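Exodeoxyribonuclease (Neisseria meningitidis, PDB 2JC5) probably cleaves DNA at abasic sites during repair, acting as a metal-dependent apurinic/apyrimidinic endonuclease of the AP/ExoA family. Local coordinates at residues 23-28 / 50-55; 79-84 / 93-98; 148-153 / 177-182; 231-236 / 252-257. All blocks are in the same frame, centred on the assembly; numbering follows the deposited sequence. Where two conformers were deposited one is given.

How the interactions relate
Along the chain the contacts come in series, interaction 1 to interaction 4, and no two touch. Interaction 1 packs helix 20-26 against the loop leading into strand 55-59, at one border of the six-stranded sheet; interaction 4 pairs strands 233-238 and 250-254 at its other border, about 19 Å away between centres. Interaction 2 joins strands 79-82 and 95-100 of the sandwich's second sheet, and interaction 3 fixes the loop after strand 143-147 of that sheet on helix 173-184. Interactions 1 and 3 lie farthest apart, about 28 Å between centres. Thus 1 and 4 hold the borders of one sheet, while 2 and 3 belong to the sheet carrying the predicted active-site loop.

Interaction 1: residues 23-28 / 50-55; sequences YIAASG and NPHGMH
This is a largely buried apolar contact on the flank of the fold, where the C-terminal part of helix 20-26 meets the loop joining helix 46-49 to strand 55-59. Ile24 carries most of it and divides its two branches between different partners. Its CD1 methyl lies 3.9 Å from Pro51 CB, while its CG2 methyl approaches Met54 SD at 3.6 Å. The split follows from the torsion: with chi1 at -69°, CG2 stands anti to the backbone N, and CG1 takes the ethyl arm off on the other branch toward the proline.

The next residue, Ala25, meets the His52 imidazole from above. Its CB sits 3.5 Å from the ring centroid and only 13° off the ring normal, a CH-pi contact over the middle of the face. Ile24 CG2 also approaches this ring obliquely, 3.9 Å from His52 CD2. The imidazole is further fixed by a hydrogen bond between its NE2 and Tyr21 O, and it stacks with the Tyr21 ring, so Tyr21, Ile24 and Ala25 of helix 20-26 all bear on it.

Within the loop, Asn50 ND2 donates to Met54 O at 2.9 Å, in the plane of both the carbonyl and the amide, closing the loop across its own ends. Tyr16 touches both Ile24 and Pro51, and Tyr72 lies against Pro51 and Met54. The arrangement is that of a helix packed against a strand-entry loop at the border of one sheet in the DNase I-like alpha/beta sandwich.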
loop_
_atom_site.group_PDB
_atom_site.type_symbol
_atom_site.label_atom_id
_atom_site.label_comp_id
_atom_site.label_asym_id
_atom_site.label_seq_id
_atom_site.Cartn_x
_atom_site.Cartn_y
_atom_site.Cartn_z
ATOM N N TYR A 23 12.925 5.968 -11.015
ATOM C CA TYR A 23 11.487 6.140 -11.140
ATOM C C TYR A 23 10.900 7.049 -10.063
ATOM O O TYR A 23 9.976 7.807 -10.334
ATOM C CB TYR A 23 10.804 4.768 -11.092
ATOM C CG TYR A 23 9.291 4.825 -11.116
ATOM C CD1 TYR A 23 8.613 5.172 -12.266
ATOM C CD2 TYR A 23 8.548 4.511 -9.985
ATOM C CE1 TYR A 23 7.226 5.253 -12.285
ATOM C CE2 TYR A 23 7.173 4.574 -9.991
ATOM C CZ TYR A 23 6.514 4.939 -11.137
ATOM O OH TYR A 23 5.128 4.984 -11.138
ATOM N N ILE A 24 11.408 6.979 -8.843
ATOM C CA ILE A 24 10.876 7.861 -7.802
ATOM C C ILE A 24 10.878 9.312 -8.316
ATOM O O ILE A 24 9.898 10.039 -8.158
ATOM C CB ILE A 24 11.675 7.760 -6.472
ATOM C CG1 ILE A 24 11.430 6.399 -5.817
ATOM C CG2 ILE A 24 11.295 8.862 -5.528
ATOM C CD1 ILE A 24 12.319 6.097 -4.619
ATOM N N ALA A 25 11.990 9.737 -8.918
ATOM C CA ALA A 25 12.119 11.098 -9.473
ATOM C C ALA A 25 11.341 11.268 -10.784
ATOM O O ALA A 25 10.589 12.223 -10.944
ATOM C CB ALA A 25 13.594 11.455 -9.688
ATOM N N ALA A 26 11.521 10.340 -11.724
ATOM C CA ALA A 26 10.928 10.452 -13.061
ATOM C C ALA A 26 9.401 10.467 -13.027
ATOM O O ALA A 26 8.745 11.101 -13.871
ATOM C CB ALA A 26 11.418 9.326 -13.952
ATOM N N SER A 27 8.842 9.792 -12.025
ATOM C CA SER A 27 7.420 9.690 -11.883
ATOM C C SER A 27 6.772 11.018 -11.527
ATOM O O SER A 27 5.561 11.165 -11.677
ATOM C CB SER A 27 7.075 8.710 -10.774
ATOM O OG SER A 27 7.432 9.247 -9.509
ATOM N N GLY A 28 7.548 11.956 -10.985
ATOM C CA GLY A 28 6.985 13.215 -10.515
ATOM C C GLY A 28 6.221 13.106 -9.213
ATOM O O GLY A 28 5.552 14.053 -8.809
ATOM N N ASN A 50 16.553 8.810 2.100
ATOM C CA ASN A 50 16.206 10.138 1.604
ATOM C C ASN A 50 16.407 10.202 0.094
ATOM O O ASN A 50 17.268 10.944 -0.426
ATOM C CB ASN A 50 17.042 11.194 2.309
ATOM C CG ASN A 50 16.823 11.181 3.791
ATOM O OD1 ASN A 50 17.622 10.620 4.540
ATOM N ND2 ASN A 50 15.709 11.752 4.226
ATOM N N PRO A 51 15.598 9.416 -0.638
ATOM C CA PRO A 51 15.805 9.356 -2.075
ATOM C C PRO A 51 15.603 10.728 -2.726
ATOM O O PRO A 51 14.587 11.398 -2.487
ATOM C CB PRO A 51 14.736 8.363 -2.560
ATOM C CG PRO A 51 13.724 8.293 -1.473
ATOM C CD PRO A 51 14.449 8.597 -0.195
ATOM N N HIS A 52 16.591 11.166 -3.504
ATOM C CA HIS A 52 16.518 12.455 -4.214
ATOM C C HIS A 52 16.290 13.622 -3.253
ATOM O O HIS A 52 15.653 14.624 -3.608
ATOM C CB HIS A 52 15.412 12.427 -5.285
ATOM C CG HIS A 52 15.554 11.308 -6.264
ATOM N ND1 HIS A 52 16.477 11.325 -7.289
ATOM C CD2 HIS A 52 14.902 10.124 -6.360
ATOM C CE1 HIS A 52 16.377 10.199 -7.974
ATOM N NE2 HIS A 52 15.425 9.458 -7.436
ATOM N N GLY A 53 16.766 13.463 -2.021
ATOM C CA GLY A 53 16.603 14.491 -0.998
ATOM C C GLY A 53 15.233 14.579 -0.367
ATOM O O GLY A 53 14.935 15.507 0.394
ATOM N N MET A 54 14.381 13.600 -0.651
ATOM C CA MET A 54 13.077 13.552 -0.031
ATOM C C MET A 54 13.241 13.242 1.446
ATOM O O MET A 54 14.223 12.644 1.863
ATOM C CB MET A 54 12.203 12.494 -0.696
ATOM C CG MET A 54 11.863 12.842 -2.134
ATOM S SD MET A 54 11.150 11.446 -2.995
ATOM C CE MET A 54 9.440 11.604 -2.633
ATOM N N HIS A 55 12.263 13.658 2.222
ATOM C CA HIS A 55 12.132 13.249 3.604
ATOM C C HIS A 55 11.668 11.803 3.604
ATOM O O HIS A 55 10.889 11.424 2.738
ATOM C CB HIS A 55 11.099 14.114 4.282
ATOM C CG HIS A 55 11.518 15.541 4.344
ATOM N ND1 HIS A 55 12.245 16.039 5.396
ATOM C CD2 HIS A 55 11.404 16.545 3.445
ATOM C CE1 HIS A 55 12.519 17.311 5.167
ATOM N NE2 HIS A 55 12.022 17.645 3.989
#

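Interaction 2: residues 79-84 / 93-98; sequences NVQIGM and GRFVRC
Strands 79-82 and 95-98 run antiparallel, with 172° between their directions and 4.8 Å between their axes, and Gln81 and Arg97 form the hydrogen-bonded pair at their middle. Gln81 N donates to Arg97 O, and Arg97 N to Gln81 O, both at 2.9 Å. Gly83 N extends the ladder to Phe95 O.

The Gln81 and Arg97 side chains leave from the same face. Both have CG anti to the backbone N, and the extended chains bring their polar groups close enough for one water to join them: it donates to Gln81 OE1 at 2.8 Å and accepts from Arg97 NH1 at 2.9 Å, lying in the guanidinium plane. Gln81 NE2 turns back to Gly83 O, 2.9 Å away, fixing the amide's rotation. The amide also comes obliquely to the Phe95 ring, NE2 near CE1, with the two planes 46° apart. Met84 CG presses on Phe95 CG at 3.5 Å, and Met84 SD makes an oblique Met-aromatic contact with that ring.

On the other face Val80 CG2 touches Cys98 SG, and Ile82 CD1 lies 4.3 Å from Val96 CG2. This face packs against the six-stranded sheet, where His57 and His59 of strand 55-59 touch it.

Salt bridges to Asp99 and Glu140 probably offset Arg97's charge. The chemistry separates by face: amide, hydrated guanidinium and aromatic-thioether cluster on one, aliphatic groups and a thiol on the other.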
loop_
_atom_site.group_PDB
_atom_site.type_symbol
_atom_site.label_atom_id
_atom_site.label_comp_id
_atom_site.label_asym_id
_atom_site.label_seq_id
_atom_site.Cartn_x
_atom_site.Cartn_y
_atom_site.Cartn_z
ATOM N N ASN A 79 4.323 15.864 11.503
ATOM C CA ASN A 79 4.134 14.834 12.503
ATOM C C ASN A 79 4.296 13.483 11.833
ATOM O O ASN A 79 3.942 13.323 10.659
ATOM C CB ASN A 79 2.749 14.961 13.131
ATOM C CG ASN A 79 2.531 13.982 14.254
ATOM O OD1 ASN A 79 3.278 13.974 15.237
ATOM N ND2 ASN A 79 1.497 13.151 14.126
ATOM N N VAL A 80 4.859 12.533 12.573
ATOM C CA VAL A 80 5.093 11.178 12.072
ATOM C C VAL A 80 4.739 10.172 13.167
ATOM O O VAL A 80 5.117 10.353 14.323
ATOM C CB VAL A 80 6.567 10.982 11.649
ATOM C CG1 VAL A 80 6.859 9.529 11.234
ATOM C CG2 VAL A 80 6.940 11.943 10.519
ATOM N N GLN A 81 3.969 9.144 12.799
ATOM C CA GLN A 81 3.689 8.025 13.664
ATOM C C GLN A 81 4.351 6.776 13.099
ATOM O O GLN A 81 4.065 6.356 11.972
ATOM C CB GLN A 81 2.177 7.822 13.792
ATOM C CG GLN A 81 1.764 6.718 14.733
ATOM C CD GLN A 81 0.298 6.428 14.712
ATOM O OE1 GLN A 81 -0.493 7.281 14.345
ATOM N NE2 GLN A 81 -0.074 5.203 15.079
ATOM N N ILE A 82 5.219 6.175 13.903
ATOM C CA ILE A 82 5.914 4.943 13.546
ATOM C C ILE A 82 5.220 3.802 14.276
ATOM O O ILE A 82 5.259 3.709 15.505
ATOM C CB ILE A 82 7.401 4.986 13.962
ATOM C CG1 ILE A 82 8.083 6.204 13.366
ATOM C CG2 ILE A 82 8.126 3.702 13.548
ATOM C CD1 ILE A 82 8.179 6.232 11.851
ATOM N N GLY A 83 4.576 2.933 13.517
ATOM C CA GLY A 83 3.865 1.821 14.089
ATOM C C GLY A 83 2.482 2.171 14.591
ATOM O O GLY A 83 2.116 3.342 14.727
ATOM N N MET A 84 1.740 1.116 14.905
ATOM C CA MET A 84 0.353 1.185 15.376
ATOM C C MET A 84 0.224 1.169 16.897
ATOM O O MET A 84 -0.874 1.390 17.450
ATOM C CB MET A 84 -0.397 -0.027 14.836
ATOM C CG MET A 84 -0.463 -0.040 13.345
ATOM S SD MET A 84 -1.552 -1.308 12.726
ATOM C CE MET A 84 -0.702 -2.787 13.269
ATOM N N GLY A 93 7.108 -4.271 11.329
ATOM C CA GLY A 93 7.314 -3.102 10.445
ATOM C C GLY A 93 6.269 -2.955 9.352
ATOM O O GLY A 93 6.565 -3.112 8.164
ATOM N N ARG A 94 5.044 -2.637 9.754
ATOM C CA ARG A 94 3.907 -2.668 8.834
ATOM C C ARG A 94 3.111 -1.374 8.686
ATOM O O ARG A 94 2.234 -1.326 7.850
ATOM C CB ARG A 94 2.969 -3.801 9.251
ATOM C CG ARG A 94 3.602 -5.165 9.113
ATOM C CD ARG A 94 2.639 -6.288 9.401
ATOM N NE ARG A 94 3.273 -7.575 9.160
ATOM C CZ ARG A 94 3.463 -8.131 7.973
ATOM N NH1 ARG A 94 3.001 -7.555 6.879
ATOM N NH2 ARG A 94 4.105 -9.294 7.869
ATOM N N PHE A 95 3.440 -0.318 9.435
ATOM C CA PHE A 95 2.617 0.904 9.435
ATOM C C PHE A 95 3.448 2.134 9.736
ATOM O O PHE A 95 4.133 2.192 10.766
ATOM C CB PHE A 95 1.518 0.745 10.491
ATOM C CG PHE A 95 0.589 1.929 10.628
ATOM C CD1 PHE A 95 0.963 3.045 11.349
ATOM C CD2 PHE A 95 -0.687 1.900 10.065
ATOM C CE1 PHE A 95 0.087 4.145 11.474
ATOM C CE2 PHE A 95 -1.560 2.990 10.201
ATOM C CZ PHE A 95 -1.162 4.102 10.915
ATOM N N VAL A 96 3.387 3.112 8.823
ATOM C CA VAL A 96 3.957 4.457 9.041
ATOM C C VAL A 96 2.934 5.467 8.590
ATOM O O VAL A 96 2.299 5.294 7.548
ATOM C CB VAL A 96 5.275 4.692 8.283
ATOM C CG1 VAL A 96 5.699 6.191 8.303
ATOM C CG2 VAL A 96 6.357 3.817 8.837
ATOM N N ARG A 97 2.775 6.523 9.372
ATOM C CA ARG A 97 1.854 7.613 9.049
ATOM C C ARG A 97 2.596 8.934 9.062
ATOM O O ARG A 97 3.282 9.241 10.031
ATOM C CB ARG A 97 0.732 7.673 10.072
ATOM C CG ARG A 97 -0.185 8.869 9.915
ATOM C CD ARG A 97 -1.338 8.847 10.883
ATOM N NE ARG A 97 -2.096 10.098 10.826
ATOM C CZ ARG A 97 -3.313 10.281 11.330
ATOM N NH1 ARG A 97 -3.968 9.307 11.936
ATOM N NH2 ARG A 97 -3.903 11.462 11.200
ATOM N N CYS A 98 2.435 9.710 8.002
ATOM C CA CYS A 98 3.016 11.052 7.916
ATOM C C CYS A 98 1.928 12.087 7.715
ATOM O O CYS A 98 1.060 11.929 6.855
ATOM C CB CYS A 98 4.023 11.118 6.785
ATOM S SG CYS A 98 5.500 10.169 7.109
HETATM O O HOH W 1 -2.939 6.837 12.982
#

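Interaction 3: residues 148-153 / 177-182; sequences GDWNIA and EWIGKV. With BCN (bicine), chain C.
Two indoles meet rim to rim here rather than face to face: Trp150 CZ3 lies 3.8 Å from Trp178 CZ3, each atom near the plane of the other ring system, while the side chains cross at about a right angle. The edge-on meeting brings together the six-membered parts of the two indoles, with Trp150 coming from the loop after strand 143-147 and Trp178 from helix 173-184.

Ile179 and Ile152 complete the contact. The Ile179 CD1 methyl reaches Trp150 CE3 at 3.8 Å, approaching obliquely. Its CG1 meets Ile152 CG2 at 3.5 Å as the two isoleucines slide past each other in opposite directions. Ile152, with CG2 anti to its backbone N (chi1 -60°), sends its other arm out so that CD1 comes to 4.2 Å from Trp178 CE3. Each isoleucine thus touches the other and one of the indoles.

The contact is wholly apolar, and all four residues are buried. Tyr222 meets the Trp150 ring edge-to-face, and its hydroxyl donates to Ile152 O, while Leu134 of helix 117-139 also touches Trp150.

Between the anchors Trp150 and Ile152 sits Asn151, a member of the bicine pocket and the predicted transition-state stabiliser. Just ahead of them is Asp149, predicted to bind metal and act in proton transfer. The arrangement is that of the Gly-Asp-x-Asn active-site loop of the AP endonuclease/ExoA family, with Trp150 at the variable position.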
loop_
_atom_site.group_PDB
_atom_site.type_symbol
_atom_site.label_atom_id
_atom_site.label_comp_id
_atom_site.label_asym_id
_atom_site.label_seq_id
_atom_site.Cartn_x
_atom_site.Cartn_y
_atom_site.Cartn_z
ATOM N N GLY A 148 -1.285 1.016 0.368
ATOM C CA GLY A 148 -0.400 -0.101 0.546
ATOM C C GLY A 148 -0.886 -1.390 -0.031
ATOM O O GLY A 148 -1.756 -1.416 -0.896
ATOM N N ASP A 149 -0.268 -2.452 0.464
ATOM C CA ASP A 149 -0.546 -3.800 0.032
ATOM C C ASP A 149 -1.427 -4.405 1.105
ATOM O O ASP A 149 -0.976 -4.645 2.223
ATOM C CB ASP A 149 0.760 -4.559 -0.108
ATOM C CG ASP A 149 0.585 -6.014 -0.469
ATOM O OD1 ASP A 149 -0.557 -6.497 -0.610
ATOM O OD2 ASP A 149 1.628 -6.703 -0.625
ATOM N N TRP A 150 -2.703 -4.546 0.771
ATOM C CA TRP A 150 -3.717 -5.012 1.706
ATOM C C TRP A 150 -3.892 -6.516 1.627
ATOM O O TRP A 150 -4.606 -7.083 2.449
ATOM C CB TRP A 150 -5.056 -4.311 1.455
ATOM C CG TRP A 150 -5.045 -2.831 1.753
ATOM C CD1 TRP A 150 -4.250 -1.881 1.180
ATOM C CD2 TRP A 150 -5.881 -2.138 2.682
ATOM N NE1 TRP A 150 -4.532 -0.641 1.705
ATOM C CE2 TRP A 150 -5.548 -0.769 2.613
ATOM C CE3 TRP A 150 -6.900 -2.535 3.554
ATOM C CZ2 TRP A 150 -6.175 0.187 3.399
ATOM C CZ3 TRP A 150 -7.533 -1.571 4.313
ATOM C CH2 TRP A 150 -7.160 -0.241 4.237
ATOM N N ASN A 151 -3.288 -7.155 0.626
ATOM C CA ASN A 151 -3.278 -8.623 0.524
ATOM C C ASN A 151 -4.679 -9.228 0.448
ATOM O O ASN A 151 -4.878 -10.408 0.743
ATOM C CB ASN A 151 -2.434 -9.236 1.661
ATOM C CG ASN A 151 -0.981 -9.448 1.283
ATOM O OD1 ASN A 151 -0.066 -9.142 2.063
ATOM N ND2 ASN A 151 -0.759 -9.980 0.111
ATOM N N ILE A 152 -5.634 -8.441 -0.055
ATOM C CA ILE A 152 -7.012 -8.920 -0.249
ATOM C C ILE A 152 -7.529 -8.330 -1.562
ATOM O O ILE A 152 -7.414 -7.128 -1.767
ATOM C CB ILE A 152 -7.951 -8.482 0.879
ATOM C CG1 ILE A 152 -7.482 -9.021 2.234
ATOM C CG2 ILE A 152 -9.373 -8.954 0.595
ATOM C CD1 ILE A 152 -8.159 -8.319 3.407
ATOM N N ALA A 153 -8.059 -9.184 -2.436
ATOM C CA ALA A 153 -8.823 -8.774 -3.618
ATOM C C ALA A 153 -10.300 -8.778 -3.224
ATOM O O ALA A 153 -10.781 -9.730 -2.610
ATOM C CB ALA A 153 -8.567 -9.724 -4.794
ATOM N N GLU A 177 -15.348 -9.746 2.694
ATOM C CA GLU A 177 -16.370 -9.078 3.507
ATOM C C GLU A 177 -15.756 -7.937 4.308
ATOM O O GLU A 177 -16.362 -6.881 4.448
ATOM C CB GLU A 177 -17.096 -10.056 4.441
ATOM C CG GLU A 177 -18.234 -9.413 5.242
ATOM N N TRP A 178 -14.562 -8.163 4.842
ATOM C CA TRP A 178 -13.882 -7.174 5.660
ATOM C C TRP A 178 -13.565 -5.917 4.830
ATOM O O TRP A 178 -13.871 -4.798 5.264
ATOM C CB TRP A 178 -12.632 -7.786 6.314
ATOM C CG TRP A 178 -11.953 -6.873 7.267
ATOM C CD1 TRP A 178 -12.195 -6.739 8.613
ATOM C CD2 TRP A 178 -10.910 -5.937 6.955
ATOM N NE1 TRP A 178 -11.377 -5.772 9.143
ATOM C CE2 TRP A 178 -10.576 -5.269 8.157
ATOM C CE3 TRP A 178 -10.225 -5.599 5.779
ATOM C CZ2 TRP A 178 -9.590 -4.290 8.221
ATOM C CZ3 TRP A 178 -9.244 -4.623 5.846
ATOM C CH2 TRP A 178 -8.940 -3.973 7.061
ATOM N N ILE A 179 -12.996 -6.096 3.632
ATOM C CA ILE A 179 -12.755 -4.962 2.733
ATOM C C ILE A 179 -14.059 -4.257 2.399
ATOM O O ILE A 179 -14.120 -3.034 2.366
ATOM C CB ILE A 179 -12.070 -5.392 1.392
ATOM C CG1 ILE A 179 -10.618 -5.822 1.640
ATOM C CG2 ILE A 179 -12.126 -4.262 0.320
ATOM C CD1 ILE A 179 -9.615 -4.675 1.873
ATOM N N GLY A 180 -15.112 -5.029 2.150
ATOM C CA GLY A 180 -16.409 -4.445 1.865
ATOM C C GLY A 180 -16.923 -3.568 2.996
ATOM O O GLY A 180 -17.531 -2.526 2.758
ATOM N N LYS A 181 -16.660 -3.976 4.230
ATOM C CA LYS A 181 -17.061 -3.173 5.395
ATOM C C LYS A 181 -16.241 -1.886 5.501
ATOM O O LYS A 181 -16.776 -0.819 5.793
ATOM C CB LYS A 181 -16.960 -3.977 6.693
ATOM C CG LYS A 181 -17.996 -5.072 6.871
ATOM C CD LYS A 181 -17.740 -5.797 8.190
ATOM N N VAL A 182 -14.941 -1.980 5.256
ATOM C CA VAL A 182 -14.098 -0.789 5.268
ATOM C C VAL A 182 -14.628 0.261 4.277
ATOM O O VAL A 182 -14.669 1.461 4.575
ATOM C CB VAL A 182 -12.641 -1.157 4.944
ATOM C CG1 VAL A 182 -11.796 0.116 4.664
ATOM C CG2 VAL A 182 -12.037 -1.986 6.092
HETATM N N1 BCN C . -1.489 -13.508 -1.570
HETATM C C1 BCN C . -2.223 -12.913 -0.429
HETATM C C2 BCN C . -1.949 -13.619 0.878
HETATM O O21 BCN C . -2.444 -13.122 1.930
HETATM O O22 BCN C . -1.252 -14.647 0.868
HETATM C C3 BCN C . -0.406 -12.651 -2.074
HETATM C C4 BCN C . 0.876 -12.990 -1.338
HETATM O O4 BCN C . 1.186 -14.406 -1.379
HETATM C C5 BCN C . -2.434 -13.882 -2.681
HETATM C C6 BCN C . -1.907 -15.080 -3.458
HETATM O O6 BCN C . -1.310 -16.055 -2.601
#

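Interaction 4: residues 231-236 / 252-257; sequences AKAVSA and VEYDYA
Lys232, Glu253 and Asp255 have the most surface buried in this antiparallel pairing. The aliphatic chain of Lys232 lies along the backbone just past the end of strand 250-254, its CD 3.4 Å from Asp255 O, and reaches the edge of the Tyr256 ring near its plane. A bend at the last torsion (chi4 -55°) turns NZ to a water that accepts from it, 2.6 Å away, and donates to Asp255 O. Asp255 is the centre of an inverse gamma turn, and its N donates almost straight to Lys232 O at 2.8 Å, from above the carbonyl plane; its CB packs against Val234 CG1.

Glu253 lies opposite a beta bulge and binds both of its residues through its backbone. Its O accepts from Val234 N and its N donates to Ser235 O, both at 2.9 Å, as the register shifts by one between Ala233 and Ser235. A second water lies 3.1 Å from both Ser235 OG and Glu253 OE2, donating to the carboxylate.

On the opposite face Ala236 CB meets Val252 CG2 at 3.8 Å, and Ala233 meets the Tyr254 ring obliquely, its CB near CD2, with Met191 of helix 191-195 nearby. The two strands form a bulged beta hairpin at the outer border of the six-stranded sheet in the DNase I-like sandwich.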
loop_
_atom_site.group_PDB
_atom_site.type_symbol
_atom_site.label_atom_id
_atom_site.label_comp_id
_atom_site.label_asym_id
_atom_site.label_seq_id
_atom_site.Cartn_x
_atom_site.Cartn_y
_atom_site.Cartn_z
ATOM N N ALA A 231 -13.118 12.915 -3.665
ATOM C CA ALA A 231 -13.777 13.764 -4.678
ATOM C C ALA A 231 -12.801 14.646 -5.453
ATOM O O ALA A 231 -13.180 15.243 -6.455
ATOM C CB ALA A 231 -14.837 14.649 -4.019
ATOM N N LYS A 232 -11.566 14.728 -4.985
ATOM C CA LYS A 232 -10.511 15.503 -5.624
ATOM C C LYS A 232 -9.594 14.658 -6.524
ATOM O O LYS A 232 -8.762 15.198 -7.244
ATOM C CB LYS A 232 -9.702 16.253 -4.556
ATOM C CG LYS A 232 -10.579 17.293 -3.865
ATOM C CD LYS A 232 -9.894 18.161 -2.860
ATOM C CE LYS A 232 -10.787 19.384 -2.531
ATOM N NZ LYS A 232 -11.236 20.222 -3.724
ATOM N N ALA A 233 -9.744 13.336 -6.490
ATOM C CA ALA A 233 -8.962 12.447 -7.352
ATOM C C ALA A 233 -9.334 12.687 -8.801
ATOM O O ALA A 233 -10.507 12.623 -9.148
ATOM C CB ALA A 233 -9.220 10.980 -6.993
ATOM N N VAL A 234 -8.329 12.940 -9.638
ATOM C CA VAL A 234 -8.557 13.220 -11.062
ATOM C C VAL A 234 -8.165 12.089 -12.023
ATOM O O VAL A 234 -8.721 11.963 -13.112
ATOM C CB VAL A 234 -7.897 14.542 -11.504
ATOM C CG1 VAL A 234 -8.554 15.723 -10.797
ATOM C CG2 VAL A 234 -6.408 14.533 -11.266
ATOM N N SER A 235 -7.220 11.252 -11.621
ATOM C CA SER A 235 -6.801 10.142 -12.445
ATOM C C SER A 235 -5.941 9.179 -11.665
ATOM O O SER A 235 -5.450 9.488 -10.588
ATOM C CB SER A 235 -6.039 10.639 -13.666
ATOM O OG SER A 235 -4.780 11.093 -13.274
ATOM N N ALA A 236 -5.761 7.999 -12.228
ATOM C CA ALA A 236 -4.867 7.008 -11.639
ATOM C C ALA A 236 -4.364 6.092 -12.738
ATOM O O ALA A 236 -4.963 6.001 -13.825
ATOM C CB ALA A 236 -5.573 6.216 -10.548
ATOM N N VAL A 252 -1.891 7.701 -8.072
ATOM C CA VAL A 252 -3.148 8.482 -8.082
ATOM C C VAL A 252 -2.795 9.953 -8.005
ATOM O O VAL A 252 -1.902 10.333 -7.244
ATOM C CB VAL A 252 -4.102 8.106 -6.937
ATOM C CG1 VAL A 252 -5.437 8.861 -7.063
ATOM C CG2 VAL A 252 -4.357 6.589 -6.927
ATOM N N GLU A 253 -3.497 10.764 -8.805
ATOM C CA GLU A 253 -3.320 12.210 -8.828
ATOM C C GLU A 253 -4.539 12.871 -8.216
ATOM O O GLU A 253 -5.658 12.597 -8.644
ATOM C CB GLU A 253 -3.119 12.680 -10.275
ATOM C CG GLU A 253 -1.812 12.182 -10.836
ATOM C CD GLU A 253 -1.585 12.554 -12.273
ATOM O OE1 GLU A 253 -1.575 13.768 -12.576
ATOM O OE2 GLU A 253 -1.388 11.625 -13.090
ATOM N N TYR A 254 -4.305 13.739 -7.226
ATOM C CA TYR A 254 -5.357 14.440 -6.510
ATOM C C TYR A 254 -5.229 15.944 -6.725
ATOM O O TYR A 254 -4.144 16.496 -6.669
ATOM C CB TYR A 254 -5.246 14.165 -5.006
ATOM C CG TYR A 254 -5.343 12.701 -4.633
ATOM C CD1 TYR A 254 -4.202 11.904 -4.580
ATOM C CD2 TYR A 254 -6.564 12.129 -4.292
ATOM C CE1 TYR A 254 -4.285 10.564 -4.241
ATOM C CE2 TYR A 254 -6.657 10.802 -3.946
ATOM C CZ TYR A 254 -5.522 10.016 -3.925
ATOM O OH TYR A 254 -5.603 8.686 -3.592
ATOM N N ASP A 255 -6.354 16.603 -6.976
ATOM C CA ASP A 255 -6.378 18.065 -7.066
ATOM C C ASP A 255 -6.441 18.612 -5.650
ATOM O O ASP A 255 -7.510 18.962 -5.159
ATOM C CB ASP A 255 -7.576 18.510 -7.885
ATOM C CG ASP A 255 -7.654 19.996 -8.038
ATOM O OD1 ASP A 255 -6.647 20.657 -7.739
ATOM O OD2 ASP A 255 -8.723 20.490 -8.468
ATOM N N TYR A 256 -5.278 18.656 -5.001
ATOM C CA TYR A 256 -5.174 18.908 -3.565
ATOM C C TYR A 256 -3.785 19.422 -3.196
ATOM O O TYR A 256 -2.786 19.038 -3.799
ATOM C CB TYR A 256 -5.457 17.626 -2.801
ATOM C CG TYR A 256 -5.454 17.753 -1.302
ATOM C CD1 TYR A 256 -6.607 18.070 -0.602
ATOM C CD2 TYR A 256 -4.286 17.566 -0.579
ATOM C CE1 TYR A 256 -6.603 18.179 0.780
ATOM C CE2 TYR A 256 -4.283 17.659 0.783
ATOM C CZ TYR A 256 -5.442 17.972 1.467
ATOM O OH TYR A 256 -5.415 18.077 2.846
ATOM N N ALA A 257 -3.761 20.328 -2.223
ATOM C CA ALA A 257 -2.549 20.735 -1.522
ATOM C C ALA A 257 -2.867 20.969 -0.056
ATOM O O ALA A 257 -4.002 21.288 0.298
ATOM C CB ALA A 257 -1.980 21.993 -2.145
HETATM O O HOH W 2 -9.019 21.181 -4.621
HETATM O O HOH W 3 -2.624 8.867 -13.736
#